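Local coordinates for protein colicin-D (Escherichia coli, PDB 5ZNM) that kills Escherichia coli and close relatives by inhibiting protein synthesis, this piece holding its central domain and its C-terminal tRNase domain, at residues Ile263-Asp268 against Thr272-Val277; Ser78-Asn83 against Phe128-Gln133; Pro28-Glu33 against Pro228-Pro233; Phe290-Leu295 against Glu315-Phe320; Leu169-Gly172 against Pro177-Val180. All coordinates share one frame; numbering follows the deposited sequence.

Contact 1: residues Ile263-Asp268 against Thr272-Val277; sequences IYWRPD and TGVEAV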
# COMPACT_ATOMS: atom_id res chain seq x y z
N ILE A 263 7.81 9.95 18.42
CA ILE A 263 7.36 10.57 17.18
C ILE A 263 8.58 11.20 16.51
O ILE A 263 9.46 11.74 17.19
CB ILE A 263 6.25 11.60 17.47
CG1 ILE A 263 4.98 10.86 17.91
CG2 ILE A 263 5.97 12.47 16.24
CD1 ILE A 263 3.92 11.75 18.51
N TYR A 264 8.66 11.07 15.18
CA TYR A 264 9.62 11.84 14.41
C TYR A 264 8.93 12.37 13.16
O TYR A 264 7.81 11.96 12.81
CB TYR A 264 10.87 11.01 14.06
CG TYR A 264 10.74 10.15 12.83
CD1 TYR A 264 9.85 9.07 12.79
CD2 TYR A 264 11.48 10.41 11.70
CE1 TYR A 264 9.72 8.28 11.66
CE2 TYR A 264 11.36 9.63 10.56
CZ TYR A 264 10.48 8.57 10.54
OH TYR A 264 10.37 7.81 9.39
N TRP A 265 9.59 13.32 12.48
CA TRP A 265 9.05 13.94 11.28
C TRP A 265 9.80 13.46 10.04
O TRP A 265 11.02 13.30 10.09
CB TRP A 265 9.16 15.46 11.36
CG TRP A 265 8.35 16.07 12.43
CD1 TRP A 265 8.73 16.31 13.72
CD2 TRP A 265 7.00 16.53 12.32
NE1 TRP A 265 7.71 16.89 14.41
CE2 TRP A 265 6.63 17.04 13.58
CE3 TRP A 265 6.07 16.57 11.27
CZ2 TRP A 265 5.37 17.58 13.83
CZ3 TRP A 265 4.81 17.11 11.51
CH2 TRP A 265 4.48 17.60 12.79
N ARG A 266 9.08 13.25 8.94
CA ARG A 266 9.64 12.98 7.63
C ARG A 266 8.98 13.88 6.61
O ARG A 266 7.90 14.43 6.87
CB ARG A 266 9.48 11.51 7.19
CG ARG A 266 8.02 11.03 7.06
CD ARG A 266 7.95 9.51 6.73
NE ARG A 266 6.58 9.01 6.85
CZ ARG A 266 6.27 7.76 7.18
NH1 ARG A 266 7.22 6.87 7.42
NH2 ARG A 266 4.99 7.41 7.30
N PRO A 267 9.59 14.07 5.44
CA PRO A 267 8.93 14.87 4.40
C PRO A 267 7.61 14.24 4.00
O PRO A 267 7.41 13.02 4.08
CB PRO A 267 9.94 14.86 3.24
CG PRO A 267 11.28 14.62 3.88
CD PRO A 267 10.96 13.67 5.04
N ASP A 268 6.67 15.09 3.59
CA ASP A 268 5.40 14.59 3.10
C ASP A 268 5.56 14.05 1.67
O ASP A 268 6.65 14.03 1.09
CB ASP A 268 4.31 15.65 3.20
CG ASP A 268 4.60 16.91 2.37
OD1 ASP A 268 5.53 16.91 1.55
OD2 ASP A 268 3.87 17.90 2.55
N THR A 272 7.67 18.74 -0.02
CA THR A 272 7.83 20.15 0.30
C THR A 272 7.27 20.51 1.67
O THR A 272 7.43 21.66 2.11
CB THR A 272 7.14 21.01 -0.77
OG1 THR A 272 5.77 20.61 -0.90
CG2 THR A 272 7.85 20.84 -2.10
N GLY A 273 6.62 19.57 2.34
CA GLY A 273 6.12 19.76 3.69
C GLY A 273 6.52 18.58 4.56
O GLY A 273 7.42 17.82 4.18
N VAL A 274 5.88 18.40 5.71
CA VAL A 274 6.31 17.39 6.68
C VAL A 274 5.11 16.64 7.24
O VAL A 274 3.97 17.12 7.22
CB VAL A 274 7.13 17.99 7.85
CG1 VAL A 274 8.40 18.66 7.34
CG2 VAL A 274 6.30 18.99 8.64
N GLU A 275 5.38 15.44 7.76
CA GLU A 275 4.35 14.63 8.40
C GLU A 275 4.94 13.92 9.61
O GLU A 275 6.08 13.46 9.56
CB GLU A 275 3.73 13.59 7.44
CG GLU A 275 4.72 12.68 6.79
CD GLU A 275 4.04 11.58 5.97
OE1 GLU A 275 3.02 11.85 5.29
OE2 GLU A 275 4.54 10.44 6.00
N ALA A 276 4.16 13.86 10.68
CA ALA A 276 4.60 13.22 11.91
C ALA A 276 4.32 11.72 11.85
O ALA A 276 3.26 11.29 11.38
CB ALA A 276 3.89 13.84 13.12
N VAL A 277 5.28 10.93 12.33
CA VAL A 277 5.21 9.48 12.33
C VAL A 277 5.33 9.00 13.77
O VAL A 277 6.27 9.38 14.48
CB VAL A 277 6.34 8.88 11.47
CG1 VAL A 277 6.22 7.36 11.37
CG2 VAL A 277 6.37 9.51 10.09
O HOH W 1 3.73 19.92 0.84
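Arg266 and Glu275 face each other across two antiparallel strands and close a salt bridge, NE of Arg266 lying 2.6 Å from OE2 of Glu275. The N-H...O angle is 164°; the carboxylate offers its anti lone pair, and OE2 sits near the guanidinium plane although the two flat groups are turned 46° apart. Both side chains leave the backbone with CG between N and the carbonyl carbon (chi1 61° for Arg266), then run extended, which brings their ends together on one face of the sheet. NH2 of Arg266 adds a weak bond to the same oxygen, and outside the pair Ser55 N donates to OE2 while Ser56 O accepts from NH2. Methyl CG2 of Val277 covers one guanidinium face, 3.3 Å from NE of Arg266, and CB of Val277 lies 3.4 Å from CE1 of Tyr264. The strands form a beta hairpin, with Tyr264-Val277 and Arg266-Glu275 as hydrogen-bonded pairs and Trp265-Ala276 a non-hydrogen-bonded pair between them; strand 262-267 is an outermost strand of its five-stranded antiparallel sheet. On the other face the Trp265 indole lies over Ala276, whose CB stands 3.8 Å from the centroid of the six-membered ring in a CH-pi contact, and CG2 of Val274 comes 3.6 Å from CE3 of Trp265. Near the turn, OD1 of Asp268 accepts from Gly273 N at 3.0 Å, met from above the carboxylate plane. OD2 of Asp268 accepts a hydrogen bond from a water that is also bonded to OG1 of Thr272, and is hydrogen-bonded to His226 ND1 of the second subunit.

Contact 2: residues Ser78-Asn83 against Phe128-Gln133; sequences SKFFSN and FSLSAQ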
# COMPACT_ATOMS: atom_id res chain seq x y z
N SER A 78 -7.85 1.80 10.52
CA SER A 78 -9.15 1.90 11.17
C SER A 78 -9.21 1.11 12.47
O SER A 78 -9.86 1.54 13.42
CB SER A 78 -10.26 1.45 10.22
OG SER A 78 -10.07 2.02 8.96
N LYS A 79 -8.53 -0.04 12.56
CA LYS A 79 -8.24 -0.57 13.89
C LYS A 79 -7.62 0.49 14.77
O LYS A 79 -7.71 0.39 16.00
CB LYS A 79 -7.31 -1.78 13.81
CG LYS A 79 -7.60 -2.73 12.67
CD LYS A 79 -6.47 -3.72 12.49
CE LYS A 79 -7.02 -5.11 12.51
NZ LYS A 79 -8.15 -5.27 11.57
N PHE A 80 -7.00 1.52 14.18
CA PHE A 80 -6.45 2.65 14.94
C PHE A 80 -7.37 3.86 15.06
O PHE A 80 -6.93 4.85 15.62
CB PHE A 80 -5.16 3.17 14.30
CG PHE A 80 -3.96 2.43 14.71
CD1 PHE A 80 -3.28 2.80 15.86
CD2 PHE A 80 -3.47 1.38 13.95
CE1 PHE A 80 -2.15 2.15 16.25
CE2 PHE A 80 -2.33 0.72 14.33
CZ PHE A 80 -1.67 1.11 15.49
N PHE A 81 -8.62 3.84 14.56
CA PHE A 81 -9.52 4.79 15.21
C PHE A 81 -10.74 4.10 15.82
O PHE A 81 -11.34 4.68 16.72
CB PHE A 81 -9.94 5.99 14.33
CG PHE A 81 -10.48 7.20 15.14
CD1 PHE A 81 -11.70 7.13 15.77
CD2 PHE A 81 -9.69 8.34 15.38
CE1 PHE A 81 -12.18 8.15 16.57
CE2 PHE A 81 -10.19 9.39 16.19
CZ PHE A 81 -11.43 9.29 16.78
N SER A 82 -11.02 2.85 15.48
CA SER A 82 -11.93 2.07 16.33
C SER A 82 -11.51 2.16 17.79
O SER A 82 -12.28 2.57 18.65
CB SER A 82 -12.01 0.61 15.87
OG SER A 82 -12.67 0.51 14.62
N ASN A 83 -10.25 1.80 18.07
CA ASN A 83 -9.64 2.04 19.37
C ASN A 83 -9.92 3.43 19.90
O ASN A 83 -10.15 3.63 21.11
CB ASN A 83 -8.12 1.89 19.25
CG ASN A 83 -7.56 2.83 18.17
OD1 ASN A 83 -8.31 3.67 17.67
ND2 ASN A 83 -6.25 2.82 17.94
N PHE A 128 7.06 -0.79 14.73
CA PHE A 128 5.83 -0.55 13.98
C PHE A 128 5.59 0.95 13.93
O PHE A 128 5.75 1.64 14.94
CB PHE A 128 4.64 -1.25 14.64
CG PHE A 128 3.36 -1.15 13.85
CD1 PHE A 128 3.17 -1.91 12.71
CD2 PHE A 128 2.35 -0.29 14.25
CE1 PHE A 128 1.98 -1.81 11.98
CE2 PHE A 128 1.17 -0.19 13.52
CZ PHE A 128 0.99 -0.95 12.39
N SER A 129 5.23 1.47 12.76
CA SER A 129 5.13 2.92 12.63
C SER A 129 4.02 3.29 11.66
O SER A 129 3.73 2.57 10.71
CB SER A 129 6.45 3.55 12.16
OG SER A 129 6.84 2.99 10.92
N LEU A 130 3.38 4.43 11.94
CA LEU A 130 2.30 4.94 11.11
C LEU A 130 2.15 6.42 11.39
O LEU A 130 2.72 6.95 12.35
CB LEU A 130 0.97 4.22 11.37
CG LEU A 130 0.49 3.82 12.77
CD1 LEU A 130 0.81 4.82 13.85
CD2 LEU A 130 -1.01 3.58 12.75
N SER A 131 1.33 7.08 10.57
CA SER A 131 1.15 8.52 10.72
C SER A 131 0.62 8.87 12.10
O SER A 131 -0.32 8.24 12.60
CB SER A 131 0.21 9.05 9.64
OG SER A 131 0.85 9.01 8.37
N ALA A 132 1.24 9.86 12.73
CA ALA A 132 0.88 10.21 14.09
C ALA A 132 -0.39 11.04 14.14
O ALA A 132 -1.11 11.01 15.14
CB ALA A 132 2.01 10.99 14.76
N GLN A 133 -0.68 11.79 13.07
CA GLN A 133 -1.80 12.71 13.10
C GLN A 133 -3.12 11.97 13.24
O GLN A 133 -4.06 12.48 13.85
CB GLN A 133 -1.78 13.60 11.85
CG GLN A 133 -2.89 14.63 11.76
CD GLN A 133 -2.97 15.56 12.97
OE1 GLN A 133 -1.96 16.10 13.44
NE2 GLN A 133 -4.19 15.76 13.46
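Phe80 reaches from helix 79-86 to strand 126-131 and spreads its ring over Leu130 and beside Phe128. Its CB points toward the strand and starts the ring on its way, while the backbones stay well apart: CA of Phe80 and CA of Leu130, the closest such pair, are 9.8 Å from each other. At the root of the ring, CG lies 3.7 Å from CD2 of Leu130. Further along one side, CD2 and CE2 of Phe80 draw nearer to the same methyl, CD2 of Phe80 being 3.5 Å from CD2 of Leu130. That methyl stands over the middle of the ring, 3.5 Å from the centroid and 11° off the normal, a CH-pi contact made head-on by side chains coming from opposite directions. The tip meets another partner: CZ of Phe80 is 3.7 Å from CE2 of Phe128, and it lies at the edge of the Phe128 ring, near its plane. Phe128 is placed there with CG anti to its backbone N (chi1 -175°), a torsion that carries its ring out from the strand and past Phe80 in the reverse direction. The surroundings are those of a core between a beta-sheet and the elements packed on it: Leu166 and Leu168 of strand 163-170 touch Phe80, Val57 of strand 56-61 touches both Phe128 and Leu130, and Leu135 reaches Phe80 and Leu130. No hydrogen bond crosses between the two segments. Cohesion here therefore comes from dispersion and CH-pi attraction among three buried side chains, with the hydrophobic effect as the probable driving force for joining helix to sheet.

Contact 3: residues Pro28-Glu33 against Pro228-Pro233; sequences PVYTQE and PVPVTP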
# COMPACT_ATOMS: atom_id res chain seq x y z
N PRO A 28 19.73 13.24 0.56
CA PRO A 28 20.87 13.61 -0.27
C PRO A 28 20.84 12.87 -1.60
O PRO A 28 19.95 12.05 -1.86
CB PRO A 28 22.06 13.17 0.59
CG PRO A 28 21.54 11.87 1.24
CD PRO A 28 20.03 12.08 1.43
N VAL A 29 21.78 13.18 -2.46
CA VAL A 29 22.11 12.30 -3.57
C VAL A 29 23.28 11.45 -3.12
O VAL A 29 24.06 11.83 -2.24
CB VAL A 29 22.42 13.05 -4.89
CG1 VAL A 29 21.18 13.85 -5.33
CG2 VAL A 29 23.59 13.95 -4.74
N TYR A 30 23.40 10.27 -3.71
CA TYR A 30 24.30 9.25 -3.21
C TYR A 30 25.37 8.99 -4.25
O TYR A 30 25.06 8.61 -5.39
CB TYR A 30 23.54 7.96 -2.87
CG TYR A 30 22.60 8.16 -1.70
CD1 TYR A 30 21.34 8.70 -1.90
CD2 TYR A 30 23.00 7.84 -0.41
CE1 TYR A 30 20.48 8.91 -0.83
CE2 TYR A 30 22.14 8.04 0.67
CZ TYR A 30 20.89 8.58 0.46
OH TYR A 30 20.06 8.78 1.52
N THR A 31 26.62 9.22 -3.87
CA THR A 31 27.69 8.63 -4.62
C THR A 31 27.63 7.11 -4.49
O THR A 31 26.97 6.56 -3.60
CB THR A 31 29.04 9.16 -4.14
OG1 THR A 31 29.25 8.77 -2.78
CG2 THR A 31 29.07 10.69 -4.24
N GLN A 32 28.28 6.44 -5.44
CA GLN A 32 28.53 5.01 -5.36
C GLN A 32 29.01 4.62 -3.96
O GLN A 32 28.39 3.79 -3.27
CB GLN A 32 29.58 4.68 -6.43
CG GLN A 32 29.88 3.24 -6.60
CD GLN A 32 28.81 2.53 -7.37
OE1 GLN A 32 28.18 3.10 -8.26
NE2 GLN A 32 28.58 1.30 -7.01
N GLU A 33 30.11 5.25 -3.52
CA GLU A 33 30.72 4.98 -2.22
C GLU A 33 29.72 5.13 -1.08
O GLU A 33 29.68 4.30 -0.16
CB GLU A 33 31.92 5.91 -2.00
CG GLU A 33 32.90 6.03 -3.16
CD GLU A 33 32.53 7.15 -4.15
OE1 GLU A 33 32.98 8.28 -3.97
OE2 GLU A 33 31.79 6.87 -5.10
N PRO A 228 21.86 5.91 -7.92
CA PRO A 228 22.17 5.12 -6.71
C PRO A 228 21.42 5.64 -5.49
O PRO A 228 21.39 6.84 -5.21
CB PRO A 228 23.68 5.28 -6.56
CG PRO A 228 24.17 5.67 -7.97
CD PRO A 228 23.07 6.49 -8.52
N VAL A 229 20.80 4.71 -4.76
CA VAL A 229 20.16 5.01 -3.47
C VAL A 229 20.34 3.80 -2.56
O VAL A 229 20.49 2.68 -3.03
CB VAL A 229 18.65 5.33 -3.60
CG1 VAL A 229 18.37 6.59 -4.47
CG2 VAL A 229 17.87 4.10 -4.13
N PRO A 230 20.33 4.03 -1.24
CA PRO A 230 20.32 2.89 -0.32
C PRO A 230 19.04 2.09 -0.51
O PRO A 230 17.98 2.64 -0.81
CB PRO A 230 20.36 3.54 1.07
CG PRO A 230 20.77 4.96 0.84
CD PRO A 230 20.23 5.31 -0.52
N VAL A 231 19.15 0.78 -0.34
CA VAL A 231 18.01 -0.11 -0.49
C VAL A 231 17.76 -0.76 0.86
O VAL A 231 18.61 -1.50 1.37
CB VAL A 231 18.23 -1.14 -1.61
CG1 VAL A 231 17.12 -2.18 -1.60
CG2 VAL A 231 18.23 -0.41 -2.97
N THR A 232 16.63 -0.44 1.46
CA THR A 232 16.26 -1.06 2.73
C THR A 232 15.89 -2.52 2.51
O THR A 232 15.13 -2.82 1.57
CB THR A 232 15.09 -0.30 3.36
OG1 THR A 232 15.44 1.08 3.48
CG2 THR A 232 14.75 -0.87 4.73
N PRO A 233 16.41 -3.45 3.31
CA PRO A 233 16.01 -4.86 3.14
C PRO A 233 14.51 -5.00 3.33
O PRO A 233 13.93 -4.42 4.25
CB PRO A 233 16.80 -5.59 4.24
CG PRO A 233 18.01 -4.71 4.44
CD PRO A 233 17.51 -3.31 4.28
O HOH W 2 21.46 9.55 -5.70
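Tyr30 packs its ring against Pro230 where the loop leading into helix 32-42 meets the proline-rich segment 228-233, an irregular chain between strands 207-212 and 243-244. Thr31 is the N-cap of that helix, its OG1 accepting from Met34 N, so Tyr30 stands just ahead of the helix start. Of the apolar contacts, the main one is a CH-pi contact: CD of Pro230 stands over the centre of the Tyr30 ring, 3.4 Å from the centroid and 9° off the normal. CG of Pro230 lies over the same face but nearer the rim, 3.4 Å from CE2 of Tyr30. The two side chains cross at about a right angle. Tyr30 CG lies anti to its own carbonyl carbon (chi1 -67°), which swings the ring beside the backbone N and across the proline. A looser touch joins CD1 of Tyr30 to CG1 of Val229 at 4.5 Å. Pro230 is also packed on Ala38 and Met42 of helix 32-42, while Pro213 and Val214 touch Tyr30. Polar links between the segments run through solvent: one water accepts from Tyr30 N at 2.9 Å and donates to Pro228 O at 2.8 Å, and it lies at the edge of the tyrosine ring, in its plane. The phenol end is held outside the pair, since OH of Tyr30 is hydrogen-bonded to Gly192 O. The second subunit is close as well, with its Ala11 packed on Val29 and its Ala270 on Val229. CB of Tyr30 approaches the carbonyl that holds the water, ending 3.4 Å from Pro228 O.

Contact 4: residues Phe290-Leu295 against Glu315-Phe320; sequences FSRKQL and ETLTKF. With SO4 (sulfate ion), chain E.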
# COMPACT_ATOMS: atom_id res chain seq x y z
N PHE A 290 12.59 -14.48 24.30
CA PHE A 290 11.87 -14.28 25.53
C PHE A 290 10.55 -13.56 25.28
O PHE A 290 10.38 -12.86 24.28
CB PHE A 290 12.69 -13.46 26.53
CG PHE A 290 13.97 -14.11 26.92
CD1 PHE A 290 13.97 -15.19 27.80
CD2 PHE A 290 15.18 -13.67 26.41
CE1 PHE A 290 15.16 -15.82 28.17
CE2 PHE A 290 16.36 -14.27 26.77
CZ PHE A 290 16.36 -15.35 27.65
N SER A 291 9.63 -13.75 26.21
CA SER A 291 8.45 -12.91 26.32
C SER A 291 8.23 -12.66 27.79
O SER A 291 8.57 -13.49 28.64
CB SER A 291 7.20 -13.56 25.71
OG SER A 291 6.80 -14.69 26.47
N ARG A 292 7.67 -11.50 28.10
CA ARG A 292 7.32 -11.23 29.49
C ARG A 292 6.36 -12.29 30.01
O ARG A 292 6.44 -12.69 31.18
CB ARG A 292 6.70 -9.84 29.60
CG ARG A 292 6.62 -9.37 31.02
CD ARG A 292 5.99 -8.00 31.17
NE ARG A 292 5.48 -7.82 32.51
CZ ARG A 292 5.78 -6.81 33.31
NH1 ARG A 292 6.58 -5.84 32.90
NH2 ARG A 292 5.26 -6.76 34.53
N LYS A 293 5.45 -12.75 29.15
CA LYS A 293 4.48 -13.77 29.56
C LYS A 293 5.19 -15.05 30.00
O LYS A 293 4.88 -15.60 31.06
CB LYS A 293 3.52 -14.03 28.39
CG LYS A 293 2.54 -15.16 28.64
CD LYS A 293 1.15 -14.64 28.95
CE LYS A 293 0.16 -15.78 29.16
NZ LYS A 293 0.49 -16.61 30.37
N GLN A 294 6.17 -15.52 29.22
CA GLN A 294 6.85 -16.76 29.59
C GLN A 294 7.76 -16.57 30.81
O GLN A 294 7.82 -17.44 31.68
CB GLN A 294 7.65 -17.32 28.41
CG GLN A 294 8.12 -18.79 28.58
CD GLN A 294 6.96 -19.79 28.51
OE1 GLN A 294 5.85 -19.42 28.14
NE2 GLN A 294 7.23 -21.05 28.85
N LEU A 295 8.48 -15.45 30.88
CA LEU A 295 9.29 -15.17 32.07
C LEU A 295 8.44 -15.18 33.33
O LEU A 295 8.85 -15.72 34.37
CB LEU A 295 10.00 -13.82 31.90
CG LEU A 295 11.13 -13.77 30.86
CD1 LEU A 295 11.43 -12.31 30.46
CD2 LEU A 295 12.41 -14.41 31.41
N GLU A 315 11.44 -5.30 37.18
CA GLU A 315 12.79 -5.46 37.70
C GLU A 315 13.16 -6.93 37.91
O GLU A 315 14.23 -7.38 37.48
CB GLU A 315 12.85 -4.67 39.01
CG GLU A 315 14.12 -4.65 39.72
CD GLU A 315 14.04 -3.74 40.94
OE1 GLU A 315 14.10 -2.51 40.74
OE2 GLU A 315 13.89 -4.24 42.07
N THR A 316 12.28 -7.71 38.53
CA THR A 316 12.68 -9.08 38.83
C THR A 316 12.56 -9.98 37.60
O THR A 316 13.38 -10.90 37.44
CB THR A 316 11.86 -9.64 40.00
OG1 THR A 316 10.47 -9.71 39.65
CG2 THR A 316 12.03 -8.76 41.21
N LEU A 317 11.59 -9.72 36.72
CA LEU A 317 11.55 -10.47 35.46
C LEU A 317 12.75 -10.15 34.59
O LEU A 317 13.22 -11.02 33.85
CB LEU A 317 10.25 -10.21 34.69
CG LEU A 317 8.94 -10.61 35.38
CD1 LEU A 317 7.76 -10.45 34.41
CD2 LEU A 317 9.01 -12.03 35.93
N THR A 318 13.25 -8.90 34.64
CA THR A 318 14.48 -8.57 33.94
C THR A 318 15.68 -9.29 34.56
O THR A 318 16.57 -9.75 33.83
CB THR A 318 14.68 -7.05 33.90
OG1 THR A 318 13.56 -6.44 33.23
CG2 THR A 318 15.96 -6.67 33.16
N LYS A 319 15.72 -9.40 35.89
CA LYS A 319 16.76 -10.22 36.53
C LYS A 319 16.76 -11.65 35.98
O LYS A 319 17.82 -12.20 35.65
CB LYS A 319 16.55 -10.27 38.05
CG LYS A 319 16.98 -9.05 38.84
CD LYS A 319 17.01 -9.42 40.35
CE LYS A 319 17.30 -8.19 41.22
NZ LYS A 319 17.30 -8.57 42.66
N PHE A 320 15.57 -12.26 35.91
CA PHE A 320 15.43 -13.64 35.43
C PHE A 320 15.87 -13.76 33.97
O PHE A 320 16.63 -14.66 33.61
CB PHE A 320 13.97 -14.07 35.59
CG PHE A 320 13.69 -15.55 35.37
CD1 PHE A 320 14.62 -16.51 35.68
CD2 PHE A 320 12.45 -15.95 34.89
CE1 PHE A 320 14.33 -17.87 35.51
CE2 PHE A 320 12.15 -17.30 34.69
CZ PHE A 320 13.10 -18.26 35.01
S SO4 E . 4.22 -23.95 29.09
O1 SO4 E . 5.16 -22.93 28.65
O2 SO4 E . 4.02 -24.87 27.97
O3 SO4 E . 4.76 -24.66 30.25
O4 SO4 E . 2.94 -23.36 29.46
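Leu295 overlaps the flank of Phe320, its methyl CD2 lying 3.8 Å from CD2 of the ring, as the two side chains slide past each other in opposite directions. The backbone of the same leucine takes part too: Leu295 O lies near the plane of the ring at its edge, 3.6 Å from CD2 of Phe320. Phe320 has CG anti to its backbone N (chi1 -170°), and this turns the ring edge toward the short helix 292-297. One turn earlier on helix 314-329, Leu317 divides its two methyls between different partners. CD2 faces the backbone of Leu295, 4.0 Å from Leu295 O, while CD1 lies 3.7 Å from CG of Arg292 and over one face of its guanidinium group. Arg292 crosses Leu317 at about a right angle, running extended from CG to NE, and its NH1 goes on to a salt bridge with Asp255. Ser291 is the N-cap of the short helix: its OG accepts from Gln294 N at 2.9 Å, with an N-H...O angle of 159°. On that helix Gln294 bends at chi2 (71°), and its NE2 donates to a sulfate oxygen, O1, at 2.8 Å and also to Leu366 O. Lys297 and Lys298 bind the same anion, which probably came from the crystallisation liquor. Helix 314-329 belongs to the colicin D family region, the tRNase part of the chain. With no hydrogen bond between the two segments, the helices are held by apolar contact at the centre, and the charge of Arg292 is paired at the margin rather than within the leucine-phenylalanine core.

Contact 5: residues Leu169-Gly172 against Pro177-Val180; sequences LKTG and PAAV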
# COMPACT_ATOMS: atom_id res chain seq x y z
N LEU A 169 -2.93 0.80 24.25
CA LEU A 169 -3.13 1.13 25.65
C LEU A 169 -3.72 2.52 25.78
O LEU A 169 -3.21 3.48 25.20
CB LEU A 169 -1.82 1.06 26.42
CG LEU A 169 -1.09 -0.27 26.30
CD1 LEU A 169 0.34 -0.12 26.79
CD2 LEU A 169 -1.83 -1.32 27.10
N LYS A 170 -4.80 2.59 26.56
CA LYS A 170 -5.42 3.86 26.94
C LYS A 170 -4.45 4.66 27.83
O LYS A 170 -3.92 4.13 28.82
CB LYS A 170 -6.78 3.58 27.64
CG LYS A 170 -7.61 4.83 28.06
CD LYS A 170 -7.43 6.09 27.21
CE LYS A 170 -7.87 7.19 27.93
NZ LYS A 170 -6.92 8.32 27.61
N THR A 171 -4.24 5.92 27.51
CA THR A 171 -3.38 6.76 28.30
C THR A 171 -4.27 7.60 29.25
O THR A 171 -5.43 7.72 29.04
CB THR A 171 -2.46 7.70 27.49
OG1 THR A 171 -3.23 8.71 26.88
CG2 THR A 171 -1.68 7.00 26.45
N GLY A 172 -3.67 8.20 30.23
CA GLY A 172 -4.46 8.99 31.12
C GLY A 172 -3.56 9.26 32.25
O GLY A 172 -2.66 10.07 32.13
N PRO A 177 1.43 7.57 31.02
CA PRO A 177 1.25 8.98 30.65
C PRO A 177 0.91 9.12 29.18
O PRO A 177 1.20 8.26 28.35
CB PRO A 177 2.61 9.61 30.97
CG PRO A 177 3.27 8.64 31.93
CD PRO A 177 2.79 7.30 31.51
N ALA A 178 0.29 10.26 28.84
CA ALA A 178 -0.04 10.52 27.45
C ALA A 178 1.15 11.06 26.66
O ALA A 178 1.16 10.93 25.43
CB ALA A 178 -1.21 11.51 27.36
N ALA A 179 2.15 11.63 27.33
CA ALA A 179 3.20 12.37 26.63
C ALA A 179 4.12 11.42 25.89
O ALA A 179 4.67 10.48 26.48
CB ALA A 179 3.99 13.23 27.62
N VAL A 180 4.28 11.65 24.60
CA VAL A 180 5.16 10.86 23.74
C VAL A 180 6.26 11.79 23.25
O VAL A 180 5.95 12.86 22.73
CB VAL A 180 4.39 10.25 22.54
CG1 VAL A 180 5.34 9.62 21.55
CG2 VAL A 180 3.37 9.21 23.04
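Thr171 and Ala178 form the close part of this contact, OG1 of Thr171 lying 3.5 Å from CB of Ala178 and CB of Thr171 3.7 Å from CA of Ala178. The threonine is buried, and its CB is directed toward the other segment. OG1 lies between the backbone N and the carbonyl carbon (chi1 70°), which leaves methyl CG2 of Thr171 anti to the carbonyl carbon, 3.7 Å from Pro177 O, and OG1 alongside the alanine methyl. The hydroxyl has its main polar partner outside the two segments, in Leu151 O, and Pro177 O is likewise engaged by Arg154 NH1. Thr171 follows the end of strand 163-170 and Ala178 precedes strand 179-181, so the contact closes the connection between two strands that belong to different antiparallel sheets: 163-170 lies in a four-stranded one, whereas 179-181 pairs with 148-150. No hydrogen bond passes directly between the segments. Toward the connecting loop the fit becomes loose. Gly172 is poorly ordered, and its O is 4.3 Å from CA of Pro177. CB of Pro177 is directed away from segment 169-172, and the residue is exposed to solvent, though Val256 touches it.

Contacts 1 and 2 share one antiparallel sheet, in which strands 274-281 and 126-131 are neighbours: Ala276 O and Ala132 N lie 2.8 Å apart, a probable hydrogen bond, and CG1 of Val277 packs 3.7 Å from Leu130 O. Contact 5 joins this group through CG1 of Ile263 and CG1 of Val180, 3.9 Å apart. Contact 3 closes a long loop of chain within which contacts 2 and 5 are nested; its centre is about 21 Å from that of contact 1, and both touch the second subunit. Contact 4, with its sulfate, stands apart, its segment 315-320 lying in the colicin D family region and its centre about 36 Å from that of contact 1 and about 24 Å from that of contact 5.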